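Local coordinates for protein glutathione S-transferase (Pseudomonas fluorescens, PDB 3M3M) that binds glutathione and probably acts as a glutathione transferase, coupling the thiol of the tripeptide to electrophilic substrates, at residues A[5-10]-A[57-62]; A[16-21]-A[70-75]; A[48-53]-A[65-70]. One frame throughout, in Å; residues are numbered along the deposited sequence.

Interaction 1 (A[5-10]-A[57-62]); sequences KVYGDY and VLELED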
loop_
_atom_site.group_PDB
_atom_site.type_symbol
_atom_site.label_atom_id
_atom_site.label_comp_id
_atom_site.label_asym_id
_atom_site.label_seq_id
_atom_site.Cartn_x
_atom_site.Cartn_y
_atom_site.Cartn_z
ATOM N N LYS A 5 16.471 5.425 -4.950
ATOM C CA LYS A 5 16.494 4.115 -5.538
ATOM C C LYS A 5 15.531 3.260 -4.693
ATOM O O LYS A 5 15.644 3.291 -3.473
ATOM C CB LYS A 5 17.914 3.509 -5.497
ATOM C CG LYS A 5 17.985 2.084 -6.058
ATOM C CD LYS A 5 19.471 1.640 -6.108
ATOM C CE LYS A 5 19.619 0.265 -6.707
ATOM N NZ LYS A 5 21.100 -0.166 -6.648
ATOM N N VAL A 6 14.592 2.608 -5.362
ATOM C CA VAL A 6 13.616 1.723 -4.652
ATOM C C VAL A 6 13.980 0.332 -4.972
ATOM O O VAL A 6 14.115 -0.030 -6.146
ATOM C CB VAL A 6 12.155 1.985 -5.186
ATOM C CG1 VAL A 6 11.176 1.007 -4.494
ATOM C CG2 VAL A 6 11.722 3.521 -5.007
ATOM N N TYR A 7 14.094 -0.502 -3.931
ATOM C CA TYR A 7 14.135 -1.907 -4.121
ATOM C C TYR A 7 12.723 -2.437 -3.980
ATOM O O TYR A 7 12.098 -2.248 -2.919
ATOM C CB TYR A 7 15.017 -2.524 -3.026
ATOM C CG TYR A 7 16.456 -2.105 -3.197
ATOM C CD1 TYR A 7 17.385 -2.919 -3.876
ATOM C CD2 TYR A 7 16.900 -0.878 -2.643
ATOM C CE1 TYR A 7 18.698 -2.513 -4.100
ATOM C CE2 TYR A 7 18.253 -0.453 -2.844
ATOM C CZ TYR A 7 19.121 -1.277 -3.551
ATOM O OH TYR A 7 20.466 -0.871 -3.715
ATOM N N GLY A 8 12.203 -3.141 -4.994
ATOM C CA GLY A 8 10.762 -3.417 -4.961
ATOM C C GLY A 8 10.339 -4.425 -6.015
ATOM O O GLY A 8 11.161 -4.854 -6.869
ATOM N N ASP A 9 9.047 -4.774 -5.970
ATOM C CA ASP A 9 8.376 -5.603 -6.950
ATOM C C ASP A 9 7.126 -4.818 -7.311
ATOM O O ASP A 9 6.293 -4.544 -6.478
ATOM C CB ASP A 9 8.088 -6.932 -6.329
ATOM C CG ASP A 9 7.218 -7.905 -7.241
ATOM O OD1 ASP A 9 6.700 -7.510 -8.304
ATOM O OD2 ASP A 9 7.172 -9.129 -6.830
ATOM N N TYR A 10 6.952 -4.430 -8.581
ATOM C CA TYR A 10 5.739 -3.658 -8.884
ATOM C C TYR A 10 4.446 -4.344 -8.541
ATOM O O TYR A 10 3.441 -3.631 -8.283
ATOM C CB TYR A 10 5.682 -3.278 -10.391
ATOM C CG TYR A 10 6.716 -2.287 -10.808
ATOM C CD1 TYR A 10 6.723 -0.998 -10.272
ATOM C CD2 TYR A 10 7.736 -2.650 -11.735
ATOM C CE1 TYR A 10 7.691 -0.043 -10.697
ATOM C CE2 TYR A 10 8.719 -1.706 -12.157
ATOM C CZ TYR A 10 8.683 -0.430 -11.611
ATOM O OH TYR A 10 9.612 0.527 -12.052
ATOM N N VAL A 57 12.282 -1.041 0.038
ATOM C CA VAL A 57 13.338 -0.256 0.670
ATOM C C VAL A 57 13.586 0.965 -0.204
ATOM O O VAL A 57 13.583 0.861 -1.440
ATOM C CB VAL A 57 14.617 -1.077 0.718
ATOM C CG1 VAL A 57 15.753 -0.163 1.424
ATOM C CG2 VAL A 57 14.393 -2.337 1.588
ATOM N N LEU A 58 13.786 2.129 0.418
ATOM C CA LEU A 58 14.122 3.373 -0.310
ATOM C C LEU A 58 15.548 3.679 0.106
ATOM O O LEU A 58 15.869 3.816 1.298
ATOM C CB LEU A 58 13.216 4.531 0.088
ATOM C CG LEU A 58 13.600 5.879 -0.549
ATOM C CD1 LEU A 58 13.324 5.782 -2.008
ATOM C CD2 LEU A 58 12.790 7.058 -0.020
ATOM N N GLU A 59 16.426 3.753 -0.898
ATOM C CA GLU A 59 17.824 4.070 -0.608
ATOM C C GLU A 59 18.124 5.479 -1.118
ATOM O O GLU A 59 17.800 5.826 -2.258
ATOM C CB GLU A 59 18.732 3.055 -1.322
ATOM C CG GLU A 59 20.247 3.432 -1.173
ATOM C CD GLU A 59 21.081 2.405 -1.952
ATOM O OE1 GLU A 59 20.947 1.241 -1.687
ATOM O OE2 GLU A 59 21.886 2.775 -2.822
ATOM N N LEU A 60 18.673 6.310 -0.238
ATOM C CA LEU A 60 18.992 7.720 -0.537
ATOM C C LEU A 60 20.411 7.825 -1.089
ATOM O O LEU A 60 21.196 6.879 -1.052
ATOM C CB LEU A 60 18.882 8.583 0.752
ATOM C CG LEU A 60 17.572 8.304 1.579
ATOM C CD1 LEU A 60 17.590 9.135 2.883
ATOM C CD2 LEU A 60 16.252 8.571 0.766
ATOM N N GLU A 61 20.736 9.027 -1.564
ATOM C CA GLU A 61 22.020 9.239 -2.246
ATOM C C GLU A 61 23.235 8.926 -1.396
ATOM O O GLU A 61 24.228 8.420 -1.915
ATOM C CB GLU A 61 22.022 10.690 -2.750
ATOM C CG GLU A 61 22.941 10.979 -3.913
ATOM C CD GLU A 61 22.695 12.410 -4.504
ATOM O OE1 GLU A 61 21.533 12.912 -4.460
ATOM O OE2 GLU A 61 23.668 13.031 -5.002
ATOM N N ASP A 62 23.164 9.086 -0.078
ATOM C CA ASP A 62 24.298 8.781 0.805
ATOM C C ASP A 62 24.347 7.329 1.270
ATOM O O ASP A 62 25.189 6.921 2.079
ATOM C CB ASP A 62 24.354 9.784 1.957
ATOM C CG ASP A 62 23.152 9.649 2.946
ATOM O OD1 ASP A 62 22.314 8.707 2.784
ATOM O OD2 ASP A 62 23.067 10.476 3.882
HETATM O O HOH W 1 22.911 1.060 -4.513
#

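Interaction 2 (A[16-21]-A[70-75]); sequences YKIKLM and NAILNF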
loop_
_atom_site.group_PDB
_atom_site.type_symbol
_atom_site.label_atom_id
_atom_site.label_comp_id
_atom_site.label_asym_id
_atom_site.label_seq_id
_atom_site.Cartn_x
_atom_site.Cartn_y
_atom_site.Cartn_z
ATOM N N TYR A 16 3.935 -0.748 -4.664
ATOM C CA TYR A 16 3.121 0.165 -5.439
ATOM C C TYR A 16 2.861 1.503 -4.716
ATOM O O TYR A 16 2.884 2.600 -5.319
ATOM C CB TYR A 16 1.783 -0.507 -5.786
ATOM C CG TYR A 16 0.837 0.422 -6.547
ATOM C CD1 TYR A 16 1.312 1.327 -7.573
ATOM C CD2 TYR A 16 -0.531 0.411 -6.197
ATOM C CE1 TYR A 16 0.375 2.187 -8.248
ATOM C CE2 TYR A 16 -1.472 1.265 -6.861
ATOM C CZ TYR A 16 -0.977 2.115 -7.909
ATOM O OH TYR A 16 -1.882 2.983 -8.519
ATOM N N LYS A 17 2.651 1.469 -3.375
ATOM C CA LYS A 17 2.531 2.708 -2.644
ATOM C C LYS A 17 3.662 3.673 -2.936
ATOM O O LYS A 17 3.385 4.883 -3.088
ATOM C CB LYS A 17 2.654 2.450 -1.100
ATOM C CG LYS A 17 1.509 1.629 -0.524
ATOM C CD LYS A 17 1.900 1.120 0.863
ATOM C CE LYS A 17 0.813 0.192 1.387
ATOM N NZ LYS A 17 1.151 -0.340 2.779
ATOM N N ILE A 18 4.899 3.165 -3.059
ATOM C CA ILE A 18 6.073 4.025 -3.245
ATOM C C ILE A 18 6.176 4.473 -4.733
ATOM O O ILE A 18 6.462 5.664 -5.010
ATOM C CB ILE A 18 7.321 3.294 -2.797
ATOM C CG1 ILE A 18 7.131 2.713 -1.341
ATOM C CG2 ILE A 18 8.501 4.265 -2.808
ATOM C CD1 ILE A 18 6.486 3.703 -0.323
ATOM N N LYS A 19 5.890 3.570 -5.649
ATOM C CA LYS A 19 5.826 3.982 -7.108
ATOM C C LYS A 19 4.811 5.130 -7.226
ATOM O O LYS A 19 5.067 6.168 -7.873
ATOM C CB LYS A 19 5.366 2.780 -7.964
ATOM C CG LYS A 19 5.257 3.208 -9.472
ATOM C CD LYS A 19 4.526 2.130 -10.290
ATOM C CE LYS A 19 4.337 2.668 -11.769
ATOM N NZ LYS A 19 3.702 1.565 -12.620
ATOM N N LEU A 20 3.612 4.907 -6.670
ATOM C CA LEU A 20 2.575 5.968 -6.781
ATOM C C LEU A 20 3.009 7.296 -6.149
ATOM O O LEU A 20 2.912 8.374 -6.773
ATOM C CB LEU A 20 1.287 5.463 -6.055
ATOM C CG LEU A 20 0.064 6.422 -6.128
ATOM C CD1 LEU A 20 -0.228 7.001 -7.652
ATOM C CD2 LEU A 20 -1.177 5.606 -5.603
HETATM N N MSE A 21 3.540 7.212 -4.912
HETATM C CA MSE A 21 3.998 8.474 -4.249
HETATM C C MSE A 21 5.110 9.227 -5.014
HETATM O O MSE A 21 4.999 10.453 -5.193
HETATM C CB MSE A 21 4.494 8.114 -2.869
HETATM C CG MSE A 21 5.009 9.276 -2.006
HETATM SE SE MSE A 21 3.458 10.238 -1.186
HETATM C CE MSE A 21 2.859 11.424 -2.652
ATOM N N ASN A 70 4.927 2.319 4.743
ATOM C CA ASN A 70 4.184 3.483 5.274
ATOM C C ASN A 70 5.115 4.557 5.884
ATOM O O ASN A 70 4.753 5.740 5.881
ATOM C CB ASN A 70 3.121 3.074 6.276
ATOM C CG ASN A 70 1.925 2.390 5.616
ATOM O OD1 ASN A 70 1.810 2.315 4.402
ATOM N ND2 ASN A 70 1.057 1.817 6.441
ATOM N N ALA A 71 6.320 4.132 6.350
ATOM C CA ALA A 71 7.289 5.165 6.872
ATOM C C ALA A 71 7.918 5.873 5.677
ATOM O O ALA A 71 8.050 7.081 5.692
ATOM C CB ALA A 71 8.397 4.473 7.704
ATOM N N ILE A 72 8.145 5.113 4.629
ATOM C CA ILE A 72 8.649 5.757 3.377
ATOM C C ILE A 72 7.641 6.775 2.827
ATOM O O ILE A 72 8.038 7.896 2.438
ATOM C CB ILE A 72 9.026 4.672 2.309
ATOM C CG1 ILE A 72 10.197 3.790 2.826
ATOM C CG2 ILE A 72 9.380 5.428 0.949
ATOM C CD1 ILE A 72 10.213 2.439 2.023
ATOM N N LEU A 73 6.341 6.485 2.849
ATOM C CA LEU A 73 5.348 7.462 2.445
ATOM C C LEU A 73 5.473 8.725 3.298
ATOM O O LEU A 73 5.390 9.860 2.772
ATOM C CB LEU A 73 3.921 6.907 2.563
ATOM C CG LEU A 73 3.539 5.769 1.584
ATOM C CD1 LEU A 73 2.109 5.276 1.908
ATOM C CD2 LEU A 73 3.631 6.377 0.127
ATOM N N ASN A 74 5.620 8.548 4.630
ATOM C CA ASN A 74 5.779 9.785 5.462
ATOM C C ASN A 74 7.016 10.618 5.076
ATOM O O ASN A 74 6.922 11.902 5.081
ATOM C CB ASN A 74 5.836 9.381 6.930
ATOM C CG ASN A 74 4.387 9.243 7.555
ATOM O OD1 ASN A 74 3.813 10.218 8.026
ATOM N ND2 ASN A 74 3.779 8.097 7.413
ATOM N N PHE A 75 8.156 9.949 4.851
ATOM C CA PHE A 75 9.394 10.682 4.491
ATOM C C PHE A 75 9.157 11.454 3.163
ATOM O O PHE A 75 9.519 12.653 3.076
ATOM C CB PHE A 75 10.471 9.687 4.256
ATOM C CG PHE A 75 11.726 10.251 3.823
ATOM C CD1 PHE A 75 12.506 10.983 4.740
ATOM C CD2 PHE A 75 12.163 10.127 2.447
ATOM C CE1 PHE A 75 13.785 11.524 4.335
ATOM C CE2 PHE A 75 13.443 10.682 2.076
ATOM C CZ PHE A 75 14.169 11.426 3.003
#

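Interaction 3 (A[48-53]-A[65-70]); sequences AKNPNG and CLWESN. With NA (sodium ion), chain C; GSH (glutathione), chain B.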
loop_
_atom_site.group_PDB
_atom_site.type_symbol
_atom_site.label_atom_id
_atom_site.label_comp_id
_atom_site.label_asym_id
_atom_site.label_seq_id
_atom_site.Cartn_x
_atom_site.Cartn_y
_atom_site.Cartn_z
ATOM N N ALA A 48 21.464 -6.138 4.808
ATOM C CA ALA A 48 22.117 -4.883 5.211
ATOM C C ALA A 48 21.210 -3.653 4.946
ATOM O O ALA A 48 21.410 -2.615 5.581
ATOM C CB ALA A 48 23.485 -4.691 4.431
ATOM N N LYS A 49 20.302 -3.745 3.953
ATOM C CA LYS A 49 19.469 -2.618 3.605
ATOM C C LYS A 49 18.172 -2.644 4.461
ATOM O O LYS A 49 17.796 -1.586 5.063
ATOM C CB LYS A 49 19.063 -2.596 2.154
ATOM C CG LYS A 49 20.346 -2.552 1.265
ATOM C CD LYS A 49 20.064 -2.551 -0.243
ATOM C CE LYS A 49 21.513 -2.580 -0.993
ATOM N NZ LYS A 49 22.271 -1.328 -0.701
ATOM N N ASN A 50 17.623 -3.840 4.589
ATOM C CA ASN A 50 16.492 -3.996 5.526
ATOM C C ASN A 50 16.669 -5.315 6.251
ATOM O O ASN A 50 16.432 -6.366 5.721
ATOM C CB ASN A 50 15.084 -3.972 4.782
ATOM C CG ASN A 50 13.944 -4.175 5.756
ATOM O OD1 ASN A 50 14.201 -4.293 6.957
ATOM N ND2 ASN A 50 12.675 -4.292 5.234
ATOM N N PRO A 51 17.045 -5.265 7.536
ATOM C CA PRO A 51 17.268 -6.466 8.345
ATOM C C PRO A 51 16.002 -7.245 8.540
ATOM O O PRO A 51 16.045 -8.446 8.853
ATOM C CB PRO A 51 17.867 -5.936 9.682
ATOM C CG PRO A 51 17.407 -4.524 9.688
ATOM C CD PRO A 51 17.303 -4.019 8.251
ATOM N N ASN A 52 14.847 -6.610 8.304
ATOM C CA ASN A 52 13.591 -7.325 8.427
ATOM C C ASN A 52 13.311 -8.135 7.144
ATOM O O ASN A 52 12.394 -8.954 7.150
ATOM C CB ASN A 52 12.430 -6.314 8.697
ATOM C CG ASN A 52 11.173 -6.986 9.192
ATOM O OD1 ASN A 52 11.237 -7.836 10.061
ATOM N ND2 ASN A 52 9.974 -6.530 8.704
ATOM N N GLY A 53 14.119 -7.970 6.078
ATOM C CA GLY A 53 14.023 -8.914 4.941
ATOM C C GLY A 53 12.793 -8.658 4.050
ATOM O O GLY A 53 12.289 -9.594 3.417
ATOM N N CYS A 65 19.251 3.696 4.014
ATOM C CA CYS A 65 18.117 2.890 3.535
ATOM C C CYS A 65 16.978 3.002 4.533
ATOM O O CYS A 65 17.221 2.790 5.723
ATOM C CB CYS A 65 18.490 1.413 3.443
ATOM S SG CYS A 65 19.538 1.135 1.984
ATOM N N LEU A 66 15.779 3.373 4.045
ATOM C CA LEU A 66 14.587 3.509 4.908
ATOM C C LEU A 66 13.669 2.356 4.451
ATOM O O LEU A 66 13.527 2.080 3.251
ATOM C CB LEU A 66 13.875 4.853 4.626
ATOM C CG LEU A 66 14.827 6.091 4.829
ATOM C CD1 LEU A 66 14.120 7.299 4.275
ATOM C CD2 LEU A 66 15.097 6.226 6.296
ATOM N N TRP A 67 13.064 1.687 5.416
ATOM C CA TRP A 67 12.150 0.634 5.076
ATOM C C TRP A 67 10.827 0.851 5.872
ATOM O O TRP A 67 10.738 1.835 6.633
ATOM C CB TRP A 67 12.803 -0.762 5.321
ATOM C CG TRP A 67 13.617 -0.905 6.590
ATOM C CD1 TRP A 67 14.984 -0.654 6.764
ATOM C CD2 TRP A 67 13.175 -1.500 7.824
ATOM N NE1 TRP A 67 15.368 -0.994 8.062
ATOM C CE2 TRP A 67 14.281 -1.494 8.715
ATOM C CE3 TRP A 67 11.952 -2.065 8.251
ATOM C CZ2 TRP A 67 14.197 -2.019 10.003
ATOM C CZ3 TRP A 67 11.849 -2.549 9.570
ATOM C CH2 TRP A 67 12.956 -2.472 10.431
ATOM N N GLU A 68 9.868 -0.045 5.629
ATOM C CA GLU A 68 8.449 0.075 5.909
ATOM C C GLU A 68 7.807 1.058 4.912
ATOM O O GLU A 68 8.027 2.162 4.966
ATOM C CB GLU A 68 8.182 0.464 7.346
ATOM C CG GLU A 68 8.486 -0.653 8.333
ATOM C CD GLU A 68 7.620 -1.873 8.168
ATOM O OE1 GLU A 68 6.455 -1.725 7.932
ATOM O OE2 GLU A 68 8.155 -2.911 8.390
ATOM N N SER A 69 6.973 0.520 4.049
ATOM C CA SER A 69 6.317 1.314 3.022
ATOM C C SER A 69 5.612 2.498 3.621
ATOM O O SER A 69 5.700 3.584 3.052
ATOM C CB SER A 69 5.270 0.451 2.234
ATOM O OG SER A 69 4.229 -0.049 3.069
ATOM N N ASN A 70 4.927 2.319 4.743
ATOM C CA ASN A 70 4.184 3.483 5.274
ATOM C C ASN A 70 5.115 4.557 5.884
ATOM O O ASN A 70 4.753 5.740 5.881
ATOM C CB ASN A 70 3.121 3.074 6.276
ATOM C CG ASN A 70 1.925 2.390 5.616
ATOM O OD1 ASN A 70 1.810 2.315 4.402
ATOM N ND2 ASN A 70 1.057 1.817 6.441
HETATM NA NA NA C . 4.612 -0.025 6.505
HETATM N N1 GSH B . 5.207 -3.855 6.893
HETATM C CA1 GSH B . 5.993 -3.925 5.598
HETATM C C1 GSH B . 5.749 -2.701 4.710
HETATM O O11 GSH B . 6.717 -2.293 4.005
HETATM O O12 GSH B . 4.591 -2.203 4.682
HETATM C CB1 GSH B . 5.518 -5.241 4.899
HETATM C CG1 GSH B . 6.273 -5.328 3.611
HETATM C CD1 GSH B . 6.154 -6.743 3.007
HETATM O OE1 GSH B . 5.399 -7.728 3.635
HETATM N N2 GSH B . 6.791 -7.058 1.840
HETATM C CA2 GSH B . 6.659 -8.398 1.269
HETATM C C2 GSH B . 7.981 -9.026 1.366
HETATM O O2 GSH B . 9.045 -8.265 1.134
HETATM C CB2 GSH B . 6.243 -8.205 -0.213
HETATM S SG2 GSH B . 4.548 -7.390 -0.332
HETATM N N3 GSH B . 8.094 -10.302 1.696
HETATM C CA3 GSH B . 9.443 -10.893 1.690
HETATM C C3 GSH B . 9.679 -11.854 2.841
HETATM O O31 GSH B . 10.606 -12.718 2.774
HETATM O O32 GSH B . 8.980 -11.753 3.863
HETATM O O HOH W 2 18.648 0.125 6.816
HETATM O O HOH W 3 9.903 -4.161 6.502
#

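Interaction 1 (A[5-10]-A[57-62])
Lys5 opens the pairing of strand 5-8 with strand 57-60 through a two-way backbone link to Glu59: Lys5 N donates to Glu59 O, and Glu59 N returns a nearly straight bond (179° at the hydrogen) to Lys5 O at 2.7 Å. Its extended side chain sends NZ to Tyr7 OH at 3.1 Å and to a water that also donates to Glu59 OE2, linking lysine and carboxylate indirectly. Val6 faces Leu58 in a non-hydrogen-bonded pair, where Val6 CG2 meets Leu58 CD1 at 4.1 Å on the face that packs on helices 13-24 and 69-77. Tyr7 restores the hydrogen-bonded pattern with Val57, Tyr7 N reaching Val57 O at 2.9 Å. With CG anti to the carbonyl carbon (chi1 -67°), the phenol runs along the face shared with Lys5 and Glu59, its ring edge beside Glu59 CB, and Tyr7 OH donates to Glu59 OE1 at 3.0 Å from above the carboxylate plane. The same oxygen takes a salt bridge from Lys49; these two donors and the water on OE2 probably fix the carboxylate's rotation. Axes 4.8 Å apart and 158° between directions define an antiparallel pair joining the βαβ and ββα halves of the thioredoxin-like glutathione transferase domain.

Interaction 2 (A[16-21]-A[70-75])
Leu73 sets its CD2 methyl on helix 16-21, 3.6 Å from both the backbone Lys17 O and Met21 CB, while its CD1 lies towards Lys17 CB. Its CG stands anti to the carbonyl carbon (chi1 -68°), which turns the branched end to the facing helix. Met21, a selenomethionine, bends at both later torsions and brings SE to the same methyl. Next to Leu73, Ile18 and Ile72 cross at about a right angle, with Ile18 CD1 resting 3.6 Å from Ile72 CG2; Ile18 CD1 also lies 3.9 Å from Leu73 CD2, which ties the apolar contacts together. At the polar end, the extended Lys17 chain carries NZ to Asn70 OD1 at 3.2 Å, approaching from above the carbonyl plane, 38° out of it. Glu100 OE2, on helix 87-117, pairs with Lys17 NZ in a salt bridge and Glu100 OE1 accepts from Asn70 ND2, so the buried ammonium has a countercharge. Lys17 NZ is also hydrogen-bonded to Ser69 OG, of a glutathione-binding residue. Segment axes 9.6 Å apart and only 13° from parallel describe two helices side by side against one sheet face, as in the thioredoxin-like domain of glutathione transferases.

Interaction 3 (A[48-53]-A[65-70])
The glutathione pocket is bordered here by loop 48-53 and by segment 65-70, where a strand gives way to a helix. Asn50 CG, anti to the backbone N (chi1 178°), carries the amide over one face of the Trp67 indole, the planes 16° apart and Asn50 OD1 3.1 Å from Trp67 CD2; Asn50 CB adds a CH-pi contact. An Asx turn, Asn52 N donating to Asn50 OD1 at 2.8 Å, and a bond from Asn50 ND2 to Lys54 O steady the amide. Pro51 CD approaches Trp67 NE1. With an alanine at Trp67, the Asn50 amide would probably lose the face it lies on, and a gap would open beside the turn. Cys65 SG lies 3.8 Å from Lys49 CB, and a water donates to both Lys49 O and Cys65 O. Another water accepts from Asn50 ND2 and Asn52 ND2 and donates to Glu68 OE2. Glu68 OE1 accepts from glutathione N1 at 2.7 Å and binds the sodium ion, which glutathione O12 also binds (2.8 Å). Ser69 N, at the helix start, donates to glutathione O11 (169° at the hydrogen), and Ser69 OG to O12. The glutamyl amino and carboxylate groups are thus read separately, and sodium and helix N-terminus probably help offset that carboxylate's charge.

Interaction 2 is wholly buried and held mostly by interlocking methyls; interaction 1 is a largely buried strand pairing built on backbone hydrogen bonds; interaction 3 lies at the surface, where an amide rests on an indole, polar groups bind the ligand and waters bridge loop to strand and to Glu68. Strand 57-60 of interaction 1 bonds onward to strand 65-67 of interaction 3 through Leu58 and Leu66, with Lys49 and Glu59 as a second joint. On the sheet's other face, Val6 packs on Ile18 and Leu58 on Ile72, seating the helix pair of interaction 2. Interactions 2 and 3 share helix 69-77 and Asn70, and Lys17 stands as a second-shell lysine behind the ligand-binding Ser69.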